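PDB 3LSG: Two-component response regulator yesN from Fusobacterium nucleatum, which probably binds specific DNA sequences as a transcription factor of a two-component system, here represented by its C-terminal AraC-type helix-turn-helix domain. Local coordinates for residues Ser37-Phe40 / Lys41-Gly45; Lys61-Leu64 / Leu65-Leu69; Gln95-Pro98 / Lys99-Arg102. All coordinates share one frame; numbering follows the deposited sequence.

Interaction 1: residues Ser37-Phe40 / Lys41-Gly45; sequences SIMF and KKNFG
Lys41 packs its CB against the carbonyl oxygen of Ser37, and its backbone N donates to the same Ser37 O at 3.2 Å, one turn up helix 33-44. Ser37 OG itself bonds Asp82 of the second subunit. Lys42 N continues the pattern to Ile38 O (3.0 Å), while the end of the Lys42 side chain leads away. Asn43 N then reaches Met39 O at 2.9 Å; Met39 is a selenomethionine. The helix follows helix 22-28 after a short turn, a succession consistent with a helix-turn-helix of the AraC type. Phe44, one turn after buried Phe40, faces helix 2-14. Phe44 N bonds Phe40 O at 2.8 Å, and the two rings form an offset stack, planes only 5° apart and centroids separated by 4.1 Å. Phe44 CD2 sits above the middle of the Phe40 ring; in return Phe40 CZ lies nearer the rim of the Phe44 ring. Phe40 has CG anti to its N (chi1 -171°) whereas Phe44 CG stands beside its own N (-72°), which brings the rings together. Tyr51 meets both edge-to-face, and Ile7 of helix 2-14 touches both. Gly45 leaves the helix with positive phi, its N bonded to Lys41 O at 3.0 Å.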
# COMPACT_ATOMS: atom_id res chain seq x y z
N SER A 37 -8.92 1.97 -12.39
CA SER A 37 -9.36 1.16 -11.26
C SER A 37 -10.60 0.35 -11.61
O SER A 37 -10.67 -0.85 -11.35
CB SER A 37 -9.64 2.02 -10.03
OG SER A 37 -10.32 1.25 -9.05
N ILE A 38 -11.59 1.03 -12.19
CA ILE A 38 -12.83 0.41 -12.66
C ILE A 38 -12.60 -0.59 -13.80
O ILE A 38 -13.14 -1.69 -13.80
CB ILE A 38 -13.83 1.49 -13.14
CG1 ILE A 38 -14.25 2.37 -11.95
CG2 ILE A 38 -15.05 0.85 -13.85
CD1 ILE A 38 -15.14 3.54 -12.35
N MSE A 39 -11.82 -0.19 -14.79
CA MSE A 39 -11.62 -1.06 -15.94
C MSE A 39 -10.80 -2.29 -15.55
O MSE A 39 -11.08 -3.40 -16.02
CB MSE A 39 -10.99 -0.30 -17.10
CG MSE A 39 -10.66 -1.20 -18.29
SE MSE A 39 -8.82 -1.88 -18.21
CE MSE A 39 -7.99 -0.47 -19.29
N PHE A 40 -9.81 -2.10 -14.69
CA PHE A 40 -9.00 -3.23 -14.25
C PHE A 40 -9.88 -4.27 -13.57
O PHE A 40 -9.84 -5.45 -13.91
CB PHE A 40 -7.89 -2.80 -13.29
CG PHE A 40 -6.92 -3.91 -12.97
CD1 PHE A 40 -5.71 -4.00 -13.64
CD2 PHE A 40 -7.23 -4.87 -12.02
CE1 PHE A 40 -4.82 -5.03 -13.37
CE2 PHE A 40 -6.34 -5.89 -11.74
CZ PHE A 40 -5.13 -5.97 -12.41
N LYS A 41 -10.68 -3.82 -12.61
CA LYS A 41 -11.54 -4.71 -11.85
C LYS A 41 -12.56 -5.38 -12.77
O LYS A 41 -12.91 -6.55 -12.57
CB LYS A 41 -12.27 -3.93 -10.75
CG LYS A 41 -13.12 -4.79 -9.82
CD LYS A 41 -13.36 -4.07 -8.48
CE LYS A 41 -14.42 -4.76 -7.64
NZ LYS A 41 -14.12 -6.20 -7.47
N LYS A 42 -13.02 -4.65 -13.78
CA LYS A 42 -13.90 -5.26 -14.76
C LYS A 42 -13.19 -6.40 -15.49
O LYS A 42 -13.71 -7.51 -15.58
CB LYS A 42 -14.42 -4.23 -15.76
CG LYS A 42 -15.56 -4.74 -16.62
CD LYS A 42 -16.74 -5.18 -15.76
CE LYS A 42 -17.93 -5.60 -16.62
NZ LYS A 42 -19.15 -5.92 -15.81
N ASN A 43 -11.98 -6.14 -15.98
CA ASN A 43 -11.25 -7.12 -16.80
C ASN A 43 -10.61 -8.31 -16.07
O ASN A 43 -10.55 -9.41 -16.61
CB ASN A 43 -10.18 -6.42 -17.63
CG ASN A 43 -10.76 -5.61 -18.77
OD1 ASN A 43 -11.82 -4.97 -18.63
ND2 ASN A 43 -10.08 -5.63 -19.91
N PHE A 44 -10.11 -8.08 -14.86
CA PHE A 44 -9.37 -9.09 -14.12
C PHE A 44 -10.19 -9.72 -13.01
O PHE A 44 -9.84 -10.78 -12.49
CB PHE A 44 -8.09 -8.48 -13.55
CG PHE A 44 -7.04 -8.18 -14.58
CD1 PHE A 44 -5.94 -9.01 -14.72
CD2 PHE A 44 -7.17 -7.08 -15.42
CE1 PHE A 44 -4.98 -8.74 -15.68
CE2 PHE A 44 -6.22 -6.81 -16.39
CZ PHE A 44 -5.12 -7.64 -16.52
N GLY A 45 -11.28 -9.06 -12.63
CA GLY A 45 -12.18 -9.59 -11.63
C GLY A 45 -11.85 -9.22 -10.20
O GLY A 45 -12.64 -9.46 -9.29

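Interaction 2: residues Lys61-Leu64 / Leu65-Leu69; sequences KLLL and LTTEL
Leu63 O is gripped twice by Thr67: the backbone N arrives at 2.9 Å from one face of the carbonyl plane, and Thr67 OG1 at 2.7 Å from the other, standing 37° out of that plane. Thr67 chi1 of 77° places OG1 between its own N and carbonyl carbon, within reach of the turn before. The same OG1 accepts from Leu69 N at 3.1 Å, an ST turn, and so ties the last helical turn to the chain that leaves it. On this inner side, where Leu63 and Leu64 are buried, Leu63 CD2 meets Leu69 CD1 at 4.1 Å, with Thr67 CG2 lying alongside Leu63.

Lys61, Leu62, Leu65 and Thr66 form the exposed side. Its one firm grip is the bond of Thr66 OG1 to Leu62 O, 2.6 Å from above the carbonyl plane; that of Thr66 N to the same oxygen is weak, with an angle of 127°. Leu62 CD1 approaches Thr66 CG2 at 3.8 Å, and Lys61 CG lies 4.1 Å from Leu65 CD1. A water donates to both Leu64 O and Thr67 O, which Arg102 also bonds.

These turns finish helix 48-66, probably the counterpart of the long linker helix of AraC-type domains. Leu63 and Leu69 both lean on Gln77 of helix 71-77, Leu64 touches Ile74, Phe90 and Pro98, and Leu65 packs on Tyr101 of helix 98-101.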
# COMPACT_ATOMS: atom_id res chain seq x y z
N LYS A 61 6.77 -16.58 -2.33
CA LYS A 61 6.66 -18.02 -2.14
C LYS A 61 7.79 -18.75 -2.87
O LYS A 61 8.47 -19.59 -2.30
CB LYS A 61 5.31 -18.52 -2.66
CG LYS A 61 5.16 -20.04 -2.64
CD LYS A 61 3.79 -20.49 -3.14
CE LYS A 61 3.80 -21.96 -3.53
NZ LYS A 61 2.44 -22.42 -3.93
N LEU A 62 7.97 -18.42 -4.13
CA LEU A 62 9.00 -19.04 -4.95
C LEU A 62 10.39 -18.88 -4.33
O LEU A 62 11.13 -19.85 -4.18
CB LEU A 62 8.95 -18.47 -6.38
CG LEU A 62 9.97 -18.96 -7.41
CD1 LEU A 62 10.00 -20.48 -7.46
CD2 LEU A 62 9.68 -18.38 -8.79
N LEU A 63 10.74 -17.67 -3.95
CA LEU A 63 12.05 -17.42 -3.35
C LEU A 63 12.25 -18.13 -2.01
O LEU A 63 13.33 -18.65 -1.72
CB LEU A 63 12.26 -15.91 -3.19
CG LEU A 63 12.31 -15.11 -4.49
CD1 LEU A 63 12.32 -13.63 -4.18
CD2 LEU A 63 13.54 -15.48 -5.31
N LEU A 64 11.21 -18.13 -1.18
CA LEU A 64 11.29 -18.83 0.10
C LEU A 64 11.61 -20.32 -0.06
O LEU A 64 12.37 -20.87 0.70
CB LEU A 64 9.99 -18.70 0.86
CG LEU A 64 9.74 -17.31 1.41
CD1 LEU A 64 8.30 -17.19 1.82
CD2 LEU A 64 10.68 -17.07 2.61
N LEU A 65 11.01 -20.95 -1.07
CA LEU A 65 11.16 -22.39 -1.26
C LEU A 65 12.40 -22.77 -2.06
O LEU A 65 12.86 -23.91 -1.98
CB LEU A 65 9.90 -22.96 -1.93
CG LEU A 65 8.61 -22.86 -1.12
CD1 LEU A 65 7.43 -23.36 -1.94
CD2 LEU A 65 8.71 -23.64 0.18
N THR A 66 12.95 -21.82 -2.81
CA THR A 66 14.04 -22.17 -3.71
C THR A 66 15.38 -21.54 -3.33
O THR A 66 16.40 -21.86 -3.93
CB THR A 66 13.71 -21.82 -5.17
OG1 THR A 66 13.39 -20.43 -5.26
CG2 THR A 66 12.53 -22.66 -5.67
N THR A 67 15.38 -20.65 -2.34
CA THR A 67 16.61 -19.98 -1.95
C THR A 67 16.78 -19.94 -0.44
O THR A 67 15.90 -20.36 0.32
CB THR A 67 16.65 -18.52 -2.44
OG1 THR A 67 15.82 -17.71 -1.59
CG2 THR A 67 16.17 -18.40 -3.88
N GLU A 68 17.92 -19.39 -0.01
CA GLU A 68 18.22 -19.17 1.40
C GLU A 68 18.20 -17.68 1.74
O GLU A 68 18.68 -17.26 2.79
CB GLU A 68 19.59 -19.77 1.75
CG GLU A 68 19.68 -21.27 1.52
CD GLU A 68 18.68 -22.04 2.36
OE1 GLU A 68 18.57 -21.75 3.57
OE2 GLU A 68 18.00 -22.94 1.80
N LEU A 69 17.64 -16.89 0.84
CA LEU A 69 17.50 -15.45 1.06
C LEU A 69 16.80 -15.12 2.38
O LEU A 69 15.83 -15.79 2.76
CB LEU A 69 16.74 -14.80 -0.10
CG LEU A 69 17.39 -14.86 -1.48
CD1 LEU A 69 16.39 -14.38 -2.51
CD2 LEU A 69 18.68 -14.03 -1.52
O HOH W 1 14.59 -22.78 1.00

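Interaction 3: residues Gln95-Pro98 / Lys99-Arg102; sequences QITP and KQYR
The Tyr101 ring receives the end of Ile96 at a slant, neither squarely on a face nor at an edge: Ile96 CD1 lies 3.8 Å from Tyr101 CD1, and the two side chains cross at about a right angle. Phe90 of helix 83-94 meets the ring edge-to-face, and Tyr94 meets it with planes about 50° apart. The other flat group, the Gln100 amide, turns its oxygen back to the start of the helix, where Thr97 and Gln100 make a capping box.

Two reciprocal bonds support that assignment. Thr97 N donates to Gln100 OE1 at 2.9 Å, almost straight at 172°, though the donor is tilted 32° from the amide plane. Gln100 N donates to Thr97 OG1 at 3.0 Å. Thr97 occupies the N-cap position, with OG1 set between its own N and carbonyl carbon, facing the helix start. The Gln100 chain folds back beside its own N and then runs extended, which carries OE1 over to Thr97 and also brings it within 3.4 Å of Ile96 CB. A bond of 2.8 Å from Tyr101 N to Thr97 O continues the first turn of helix 98-101.

Pro98, the first residue of the helix, is buried among Phe86, Ile87 and Phe90 of helix 83-94. The short helix thus packs on helices 83-94 and 71-77, probably the second helix-turn-helix pair of this AraC-type domain, and on the end of helix 48-66. Arg102 N bonds Lys99 O at 3.0 Å and, weakly, Pro98 O at 3.3 Å.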
# COMPACT_ATOMS: atom_id res chain seq x y z
N GLN A 95 -1.57 -16.89 5.65
CA GLN A 95 -1.96 -17.25 7.01
C GLN A 95 -0.82 -17.71 7.93
O GLN A 95 -1.05 -17.99 9.10
CB GLN A 95 -3.12 -18.26 6.99
CG GLN A 95 -4.33 -17.76 6.15
CD GLN A 95 -5.54 -18.70 6.24
OE1 GLN A 95 -5.45 -19.82 6.75
NE2 GLN A 95 -6.69 -18.23 5.74
N ILE A 96 0.41 -17.80 7.39
CA ILE A 96 1.60 -18.03 8.23
C ILE A 96 2.73 -17.07 7.79
O ILE A 96 2.62 -16.44 6.75
CB ILE A 96 2.11 -19.49 8.16
CG1 ILE A 96 2.51 -19.86 6.73
CG2 ILE A 96 1.06 -20.48 8.74
CD1 ILE A 96 2.96 -21.34 6.58
N THR A 97 3.79 -16.97 8.59
CA THR A 97 4.89 -16.05 8.28
C THR A 97 5.83 -16.65 7.24
O THR A 97 5.79 -17.86 6.98
CB THR A 97 5.72 -15.72 9.54
OG1 THR A 97 6.37 -16.92 9.98
CG2 THR A 97 4.82 -15.22 10.68
N PRO A 98 6.68 -15.81 6.63
CA PRO A 98 7.67 -16.32 5.69
C PRO A 98 8.57 -17.36 6.33
O PRO A 98 8.81 -18.40 5.72
CB PRO A 98 8.47 -15.06 5.32
CG PRO A 98 7.42 -13.98 5.35
CD PRO A 98 6.53 -14.34 6.53
N LYS A 99 9.04 -17.11 7.55
CA LYS A 99 9.87 -18.11 8.23
C LYS A 99 9.08 -19.39 8.36
O LYS A 99 9.59 -20.48 8.07
CB LYS A 99 10.27 -17.61 9.62
CG LYS A 99 11.52 -18.24 10.20
CD LYS A 99 11.51 -19.76 10.11
CE LYS A 99 12.38 -20.26 8.95
NZ LYS A 99 12.35 -21.75 8.80
N GLN A 100 7.84 -19.29 8.82
CA GLN A 100 7.05 -20.49 9.08
C GLN A 100 6.81 -21.23 7.76
O GLN A 100 6.74 -22.46 7.71
CB GLN A 100 5.70 -20.14 9.75
CG GLN A 100 5.85 -19.66 11.20
CD GLN A 100 4.58 -18.98 11.77
OE1 GLN A 100 3.70 -18.55 11.03
NE2 GLN A 100 4.50 -18.88 13.08
N TYR A 101 6.73 -20.46 6.69
CA TYR A 101 6.48 -21.03 5.37
C TYR A 101 7.61 -21.98 4.96
O TYR A 101 7.41 -22.93 4.20
CB TYR A 101 6.32 -19.92 4.33
CG TYR A 101 5.57 -20.38 3.11
CD1 TYR A 101 4.18 -20.36 3.09
CD2 TYR A 101 6.25 -20.87 2.00
CE1 TYR A 101 3.48 -20.80 1.98
CE2 TYR A 101 5.56 -21.32 0.89
CZ TYR A 101 4.17 -21.28 0.88
OH TYR A 101 3.46 -21.72 -0.22
N ARG A 102 8.81 -21.71 5.47
CA ARG A 102 9.97 -22.56 5.21
C ARG A 102 10.05 -23.77 6.14
O ARG A 102 10.91 -24.62 5.97
CB ARG A 102 11.26 -21.75 5.35
CG ARG A 102 11.50 -20.78 4.24
CD ARG A 102 12.66 -19.83 4.52
NE ARG A 102 13.42 -19.58 3.29
CZ ARG A 102 14.10 -18.47 3.04
NH1 ARG A 102 14.13 -17.48 3.92
NH2 ARG A 102 14.74 -18.35 1.89

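Overall arrangement
Interactions 2 and 3 are neighbours, with centres about 11 Å apart on one side of the chain's centre. Arg102 joins them: its NH1 lies 2.7 Å from Leu69 O and its NH2 2.8 Å from Thr67 O, both probable hydrogen bonds, while NE bonds Leu64 O. Tyr101 OH adds packing 3.2 Å from Lys61 CD. Interaction 1 lies on the opposite side of the chain's centre, its centre about 31 Å from that of interaction 2 and about 30 Å from that of interaction 3, with nearest atoms about 19 and 18 Å away. Helix 48-66 runs between the two ends, as the linker helix does in AraC-family DNA-binding domains. No DNA is present to define a binding site.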